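Local coordinates for type IV pilus assembly protein PilF (Thermus thermophilus HB8, PDB 5OIU) that is a hexameric AAA+ motor ATPase that binds ATP and probably uses its hydrolysis to power assembly of type IV pili, at residues Glu5-Arg17 and Leu57-Gly69. Sequence-based numbering, arbitrary orientation.
Sequences ESAAQKFVKQVIR and LNAVISVVKIMGG
Val12 is the central knob: its side chain enters a hole lined by Val60, Val63, Val64 and Met67, spread over two turns of the facing helix. CG1 is anti to the backbone N (chi1 178°) and turned to Met67, CG2 to Val63, while Val64 CG2 touches both methyls. CG2 of Val12 lies 3.7 Å from Val64 CG2 and 3.8 Å from Val63 CG1, whereas CG1 of Val12 meets Met67 SD at 3.7 Å, tip to tip. A bend about the CG-SD bond (chi3 76°) turns Met67 CE toward Ile16 CD1, which it meets end-on at 3.6 Å. At the other end of the interface Ala8 CB sits 3.6 Å from both CB and C of Ala59; this small residue lets the backbones come closest here, Ala8 CA to Val60 CA measuring 4.9 Å. The side chains of Val63 and Gln9 cross at about a right angle, Val63 CG1 against Gln9 CG. Phe11 CD2 approaches Val60 CG2 obliquely at 4.1 Å, and both side chains also touch Leu52 of strand 45-52, placing them on the sheet side. Met67 reaches Val83 and Tyr85 of strand 79-87. The segments' axes approach to 8.3 Å and cross at -61°, with apolar side chains carrying the join. Together helices 6-22 and 57-67 form a crossed pair packed against the antiparallel sheet, a two-layer alpha+beta fold consistent with the N-terminal domain of type II/IV secretion ATPases.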
loop_
_atom_site.group_PDB
_atom_site.type_symbol
_atom_site.label_atom_id
_atom_site.label_comp_id
_atom_site.label_asym_id
_atom_site.label_seq_id
_atom_site.Cartn_x
_atom_site.Cartn_y
_atom_site.Cartn_z
ATOM N N GLU C 5 -20.966 -40.973 22.371
ATOM C CA GLU C 5 -20.186 -39.842 22.875
ATOM C C GLU C 5 -19.270 -40.316 24.020
ATOM O O GLU C 5 -18.119 -39.876 24.145
ATOM C CB GLU C 5 -21.114 -38.690 23.315
ATOM C CG GLU C 5 -21.493 -38.646 24.809
ATOM C CD GLU C 5 -22.462 -39.766 25.258
ATOM O OE1 GLU C 5 -23.176 -39.549 26.265
ATOM O OE2 GLU C 5 -22.503 -40.860 24.638
ATOM N N SER C 6 -19.780 -41.216 24.858
ATOM C CA SER C 6 -18.899 -42.015 25.693
ATOM C C SER C 6 -18.609 -43.350 25.046
ATOM O O SER C 6 -17.512 -43.882 25.220
ATOM C CB SER C 6 -19.487 -42.230 27.095
ATOM O OG SER C 6 -18.451 -42.354 28.063
ATOM N N ALA C 7 -19.552 -43.885 24.268
ATOM C CA ALA C 7 -19.207 -44.974 23.366
ATOM C C ALA C 7 -18.092 -44.553 22.418
ATOM O O ALA C 7 -17.154 -45.319 22.167
ATOM C CB ALA C 7 -20.435 -45.427 22.577
ATOM N N ALA C 8 -18.172 -43.331 21.890
ATOM C CA ALA C 8 -17.117 -42.861 21.002
ATOM C C ALA C 8 -15.834 -42.584 21.778
ATOM O O ALA C 8 -14.741 -42.951 21.329
ATOM C CB ALA C 8 -17.582 -41.619 20.243
ATOM N N GLN C 9 -15.953 -41.958 22.954
ATOM C CA GLN C 9 -14.768 -41.602 23.730
ATOM C C GLN C 9 -13.988 -42.837 24.141
ATOM O O GLN C 9 -12.753 -42.823 24.163
ATOM C CB GLN C 9 -15.169 -40.804 24.964
ATOM C CG GLN C 9 -14.205 -39.704 25.319
ATOM C CD GLN C 9 -14.865 -38.652 26.154
ATOM O OE1 GLN C 9 -16.050 -38.347 25.965
ATOM N NE2 GLN C 9 -14.113 -38.083 27.091
ATOM N N LYS C 10 -14.698 -43.908 24.484
ATOM C CA LYS C 10 -14.050 -45.151 24.873
ATOM C C LYS C 10 -13.370 -45.802 23.682
ATOM O O LYS C 10 -12.334 -46.466 23.835
ATOM C CB LYS C 10 -15.087 -46.087 25.501
ATOM C CG LYS C 10 -14.611 -47.505 25.745
ATOM C CD LYS C 10 -15.650 -48.326 26.499
ATOM C CE LYS C 10 -15.159 -49.745 26.737
ATOM N NZ LYS C 10 -15.586 -50.663 25.661
ATOM N N PHE C 11 -13.925 -45.606 22.486
ATOM C CA PHE C 11 -13.300 -46.156 21.290
ATOM C C PHE C 11 -11.987 -45.443 20.985
ATOM O O PHE C 11 -10.952 -46.090 20.774
ATOM C CB PHE C 11 -14.255 -46.056 20.106
ATOM C CG PHE C 11 -13.655 -46.540 18.832
ATOM C CD1 PHE C 11 -13.621 -47.896 18.551
ATOM C CD2 PHE C 11 -13.081 -45.645 17.931
ATOM C CE1 PHE C 11 -13.049 -48.362 17.385
ATOM C CE2 PHE C 11 -12.502 -46.096 16.778
ATOM C CZ PHE C 11 -12.487 -47.462 16.499
ATOM N N VAL C 12 -12.013 -44.111 20.939
ATOM C CA VAL C 12 -10.792 -43.371 20.647
ATOM C C VAL C 12 -9.695 -43.808 21.606
ATOM O O VAL C 12 -8.597 -44.195 21.189
ATOM C CB VAL C 12 -11.042 -41.850 20.707
ATOM C CG1 VAL C 12 -9.760 -41.072 20.456
ATOM C CG2 VAL C 12 -12.071 -41.451 19.683
ATOM N N LYS C 13 -10.004 -43.824 22.907
ATOM C CA LYS C 13 -8.994 -44.173 23.900
ATOM C C LYS C 13 -8.471 -45.586 23.693
ATOM O O LYS C 13 -7.322 -45.876 24.038
ATOM C CB LYS C 13 -9.556 -43.996 25.310
ATOM C CG LYS C 13 -9.597 -42.525 25.758
ATOM C CD LYS C 13 -10.063 -42.347 27.207
ATOM C CE LYS C 13 -10.128 -40.858 27.589
ATOM N NZ LYS C 13 -10.700 -40.619 28.957
ATOM N N GLN C 14 -9.271 -46.464 23.096
ATOM C CA GLN C 14 -8.806 -47.823 22.849
ATOM C C GLN C 14 -7.877 -47.892 21.644
ATOM O O GLN C 14 -6.856 -48.588 21.689
ATOM C CB GLN C 14 -9.996 -48.764 22.647
ATOM C CG GLN C 14 -9.653 -50.258 22.671
ATOM C CD GLN C 14 -10.898 -51.155 22.670
ATOM O OE1 GLN C 14 -11.980 -50.741 22.241
ATOM N NE2 GLN C 14 -10.743 -52.387 23.155
ATOM N N VAL C 15 -8.210 -47.197 20.556
ATOM C CA VAL C 15 -7.354 -47.307 19.382
ATOM C C VAL C 15 -6.034 -46.615 19.661
ATOM O O VAL C 15 -4.973 -47.085 19.227
ATOM C CB VAL C 15 -8.058 -46.776 18.101
ATOM C CG1 VAL C 15 -8.184 -45.286 18.076
ATOM C CG2 VAL C 15 -7.319 -47.230 16.851
ATOM N N ILE C 16 -6.058 -45.545 20.453
ATOM C CA ILE C 16 -4.808 -44.903 20.838
ATOM C C ILE C 16 -4.004 -45.817 21.763
ATOM O O ILE C 16 -2.797 -46.009 21.559
ATOM C CB ILE C 16 -5.074 -43.515 21.458
ATOM C CG1 ILE C 16 -5.982 -42.697 20.530
ATOM C CG2 ILE C 16 -3.738 -42.771 21.742
ATOM C CD1 ILE C 16 -6.011 -41.195 20.801
ATOM N N ARG C 17 -4.650 -46.420 22.728
ATOM C CA ARG C 17 -3.957 -47.369 23.550
ATOM C C ARG C 17 -3.343 -48.438 22.687
ATOM O O ARG C 17 -2.207 -48.732 22.833
ATOM C CB ARG C 17 -4.854 -47.965 24.620
ATOM C CG ARG C 17 -4.119 -48.884 25.569
ATOM C CD ARG C 17 -4.949 -49.348 26.732
ATOM N NE ARG C 17 -6.096 -50.131 26.288
ATOM C CZ ARG C 17 -7.374 -49.745 26.320
ATOM N NH1 ARG C 17 -7.734 -48.560 26.778
ATOM N NH2 ARG C 17 -8.299 -50.569 25.878
ATOM N N LEU C 57 -19.679 -42.088 13.128
ATOM C CA LEU C 57 -18.579 -41.271 12.617
ATOM C C LEU C 57 -18.511 -39.915 13.300
ATOM O O LEU C 57 -17.454 -39.520 13.798
ATOM C CB LEU C 57 -18.706 -41.085 11.104
ATOM C CG LEU C 57 -17.674 -40.134 10.486
ATOM C CD1 LEU C 57 -16.302 -40.792 10.483
ATOM C CD2 LEU C 57 -18.064 -39.725 9.078
ATOM N N ASN C 58 -19.618 -39.174 13.322
ATOM C CA ASN C 58 -19.551 -37.818 13.857
ATOM C C ASN C 58 -19.188 -37.818 15.343
ATOM O O ASN C 58 -18.383 -36.991 15.790
ATOM C CB ASN C 58 -20.864 -37.089 13.589
ATOM C CG ASN C 58 -21.025 -36.719 12.122
ATOM O OD1 ASN C 58 -20.202 -35.993 11.560
ATOM N ND2 ASN C 58 -22.070 -37.239 11.487
ATOM N N ALA C 59 -19.728 -38.767 16.114
ATOM C CA ALA C 59 -19.350 -38.885 17.522
ATOM C C ALA C 59 -17.851 -39.117 17.678
ATOM O O ALA C 59 -17.185 -38.444 18.473
ATOM C CB ALA C 59 -20.127 -40.022 18.178
ATOM N N VAL C 60 -17.305 -40.078 16.930
ATOM C CA VAL C 60 -15.873 -40.360 16.989
ATOM C C VAL C 60 -15.068 -39.129 16.582
ATOM O O VAL C 60 -14.127 -38.720 17.280
ATOM C CB VAL C 60 -15.544 -41.582 16.109
ATOM C CG1 VAL C 60 -14.077 -41.602 15.714
ATOM C CG2 VAL C 60 -15.894 -42.848 16.847
ATOM N N ILE C 61 -15.440 -38.508 15.453
ATOM C CA ILE C 61 -14.765 -37.297 14.989
ATOM C C ILE C 61 -14.903 -36.172 16.005
ATOM O O ILE C 61 -14.037 -35.300 16.100
ATOM C CB ILE C 61 -15.313 -36.907 13.597
ATOM C CG1 ILE C 61 -14.758 -37.857 12.547
ATOM C CG2 ILE C 61 -14.962 -35.466 13.201
ATOM C CD1 ILE C 61 -13.336 -37.555 12.173
ATOM N N SER C 62 -15.978 -36.170 16.786
ATOM C CA SER C 62 -16.135 -35.120 17.785
ATOM C C SER C 62 -15.145 -35.303 18.926
ATOM O O SER C 62 -14.491 -34.345 19.351
ATOM C CB SER C 62 -17.570 -35.101 18.304
ATOM O OG SER C 62 -17.924 -33.796 18.735
ATOM N N VAL C 63 -15.015 -36.534 19.430
ATOM C CA VAL C 63 -14.056 -36.806 20.501
ATOM C C VAL C 63 -12.653 -36.437 20.053
ATOM O O VAL C 63 -11.884 -35.795 20.781
ATOM C CB VAL C 63 -14.122 -38.283 20.925
ATOM C CG1 VAL C 63 -13.087 -38.562 21.974
ATOM C CG2 VAL C 63 -15.506 -38.619 21.436
ATOM N N VAL C 64 -12.310 -36.835 18.835
ATOM C CA VAL C 64 -10.981 -36.593 18.303
ATOM C C VAL C 64 -10.752 -35.098 18.077
ATOM O O VAL C 64 -9.661 -34.572 18.341
ATOM C CB VAL C 64 -10.824 -37.429 17.024
ATOM C CG1 VAL C 64 -9.645 -37.003 16.258
ATOM C CG2 VAL C 64 -10.718 -38.883 17.397
ATOM N N LYS C 65 -11.789 -34.383 17.618
ATOM C CA LYS C 65 -11.666 -32.945 17.394
ATOM C C LYS C 65 -11.479 -32.204 18.705
ATOM O O LYS C 65 -10.613 -31.326 18.810
ATOM C CB LYS C 65 -12.888 -32.399 16.655
ATOM C CG LYS C 65 -12.712 -32.299 15.166
ATOM C CD LYS C 65 -13.883 -31.610 14.537
ATOM C CE LYS C 65 -13.915 -31.841 13.047
ATOM N NZ LYS C 65 -14.850 -30.879 12.407
ATOM N N ILE C 66 -12.289 -32.535 19.719
ATOM C CA ILE C 66 -12.155 -31.868 21.009
ATOM C C ILE C 66 -10.783 -32.142 21.604
ATOM O O ILE C 66 -10.168 -31.256 22.205
ATOM C CB ILE C 66 -13.281 -32.298 21.966
ATOM C CG1 ILE C 66 -14.560 -31.549 21.637
ATOM C CG2 ILE C 66 -12.908 -31.980 23.401
ATOM C CD1 ILE C 66 -15.775 -32.268 22.110
ATOM N N MET C 67 -10.279 -33.369 21.434
ATOM C CA MET C 67 -8.945 -33.702 21.927
ATOM C C MET C 67 -7.877 -32.822 21.299
ATOM O O MET C 67 -6.876 -32.495 21.948
ATOM C CB MET C 67 -8.626 -35.170 21.649
ATOM C CG MET C 67 -9.101 -36.141 22.719
ATOM S SD MET C 67 -9.047 -37.857 22.161
ATOM C CE MET C 67 -7.301 -38.161 22.271
ATOM N N GLY C 68 -8.059 -32.433 20.040
ATOM C CA GLY C 68 -7.075 -31.606 19.387
ATOM C C GLY C 68 -7.399 -30.137 19.381
ATOM O O GLY C 68 -6.666 -29.366 18.749
ATOM N N GLY C 69 -8.475 -29.727 20.053
ATOM C CA GLY C 69 -8.917 -28.335 20.026
ATOM C C GLY C 69 -9.338 -27.839 18.658
ATOM O O GLY C 69 -8.993 -26.716 18.269
#